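Local atomic coordinates of cAMP factor (Mobiluncus curtisii, PDB entry 6JLC), a protein that probably acts as a secreted pore-forming toxin that contributes to the co-hemolytic reaction on red blood cells. Residues Asp156-Ala161 with Thr190-Val195. Sequence-based numbering, arbitrary orientation.
Sequences DLLNKA and TKAVRV
Leu158 is the only residue of 156-161 that meets 190-195, and shows how one branched side chain can serve two partners a helical turn apart, Ala192 and Val195. Its CB already points toward helix 179-197, and with CG anti to the backbone N (chi1 172°) the fork reaches across: CD2 faces Val195 and the Ala192 carbonyl, CD1 the alanine methyl. CD2 lies 3.9 Å from Val195 CG1, and the two side chains cross at about a right angle, meeting methyl to methyl. The same CD2 is also 3.9 Å from Ala192 O, a van der Waals approach to a backbone carbonyl. Ala192 points its CB toward helix 152-173, where Leu158 CD1 meets it at 4.3 Å from Ala192 CB. In Val195, CG1 is likewise anti to the backbone N (chi1 178°) and makes the contact with leucine. Leu158 CA and Ala192 CA are the nearest backbone pair, 7.7 Å apart, and both residues are buried. The contact is small, burying 112 Å² in all, and it is van der Waals in kind, methyl on methyl apart from the brush against one carbonyl. It joins consecutive helices of the C-terminal three-helix bundle: helix 203-222 completes the core, with Ala209 and Ile210 touching Leu158 and Leu213 touching Ala192, while Trp196 and Ile162 extend the packing between helices 152-173 and 179-197.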
# COMPACT_ATOMS: atom_id res chain seq x y z
N ASP A 156 10.05 -0.27 4.86
CA ASP A 156 8.74 0.13 5.37
C ASP A 156 8.30 -0.75 6.53
O ASP A 156 7.62 -0.26 7.44
CB ASP A 156 7.70 0.11 4.24
CG ASP A 156 7.94 1.22 3.20
OD1 ASP A 156 8.56 2.25 3.55
OD2 ASP A 156 7.52 1.08 2.03
N LEU A 157 8.67 -2.04 6.54
CA LEU A 157 8.37 -2.89 7.69
C LEU A 157 9.12 -2.40 8.94
O LEU A 157 8.58 -2.39 10.05
CB LEU A 157 8.74 -4.34 7.38
CG LEU A 157 8.32 -5.39 8.41
CD1 LEU A 157 6.81 -5.46 8.54
CD2 LEU A 157 8.90 -6.76 8.05
N LEU A 158 10.35 -1.94 8.77
CA LEU A 158 11.13 -1.40 9.87
C LEU A 158 10.50 -0.09 10.35
O LEU A 158 10.37 0.15 11.51
CB LEU A 158 12.55 -1.17 9.45
CG LEU A 158 13.44 -0.43 10.41
CD1 LEU A 158 13.38 -1.02 11.79
CD2 LEU A 158 14.84 -0.32 9.92
N ASN A 159 10.08 0.73 9.42
CA ASN A 159 9.45 1.98 9.76
C ASN A 159 8.17 1.75 10.51
O ASN A 159 7.88 2.43 11.43
CB ASN A 159 9.21 2.85 8.55
CG ASN A 159 9.20 4.32 8.90
OD1 ASN A 159 8.55 5.12 8.27
ND2 ASN A 159 9.91 4.66 9.90
N LYS A 160 7.42 0.75 10.10
CA LYS A 160 6.20 0.41 10.83
C LYS A 160 6.50 0.01 12.27
O LYS A 160 5.79 0.42 13.20
CB LYS A 160 5.45 -0.71 10.11
CG LYS A 160 3.96 -0.76 10.43
CD LYS A 160 3.18 -1.55 9.38
CE LYS A 160 3.13 -0.80 8.04
NZ LYS A 160 3.20 -1.73 6.88
N ALA A 161 7.56 -0.79 12.48
CA ALA A 161 7.94 -1.18 13.83
C ALA A 161 8.38 0.03 14.65
O ALA A 161 8.06 0.13 15.84
CB ALA A 161 9.05 -2.24 13.78
N THR A 190 16.12 5.02 18.66
CA THR A 190 17.08 5.76 17.85
C THR A 190 17.99 4.82 17.06
O THR A 190 18.30 5.08 15.89
CB THR A 190 17.91 6.69 18.74
OG1 THR A 190 17.08 7.76 19.21
CG2 THR A 190 19.09 7.27 17.95
N LYS A 191 18.42 3.72 17.67
CA LYS A 191 19.23 2.75 16.95
C LYS A 191 18.50 2.22 15.73
O LYS A 191 19.08 2.09 14.64
CB LYS A 191 19.63 1.60 17.88
CG LYS A 191 20.36 2.05 19.13
CD LYS A 191 20.80 0.85 19.98
CE LYS A 191 21.18 1.28 21.39
NZ LYS A 191 21.52 0.12 22.27
N ALA A 192 17.21 1.91 15.88
CA ALA A 192 16.43 1.45 14.73
C ALA A 192 16.28 2.55 13.68
O ALA A 192 16.34 2.28 12.47
CB ALA A 192 15.06 0.95 15.19
N VAL A 193 16.08 3.80 14.11
CA VAL A 193 15.95 4.90 13.16
C VAL A 193 17.20 4.99 12.29
O VAL A 193 17.12 5.21 11.08
CB VAL A 193 15.67 6.23 13.90
CG1 VAL A 193 15.86 7.44 12.97
CG2 VAL A 193 14.26 6.23 14.53
N ARG A 194 18.38 4.80 12.89
CA ARG A 194 19.63 4.93 12.13
C ARG A 194 19.72 3.87 11.04
O ARG A 194 20.03 4.18 9.88
CB ARG A 194 20.83 4.85 13.08
CG ARG A 194 20.95 6.07 13.95
CD ARG A 194 22.32 6.21 14.61
NE ARG A 194 22.34 7.37 15.49
CZ ARG A 194 22.43 8.64 15.07
NH1 ARG A 194 22.53 8.91 13.77
NH2 ARG A 194 22.43 9.63 15.95
N VAL A 195 19.40 2.62 11.39
CA VAL A 195 19.31 1.55 10.40
C VAL A 195 18.37 1.95 9.27
O VAL A 195 18.70 1.81 8.09
CB VAL A 195 18.86 0.24 11.07
CG1 VAL A 195 18.72 -0.87 10.02
CG2 VAL A 195 19.83 -0.17 12.14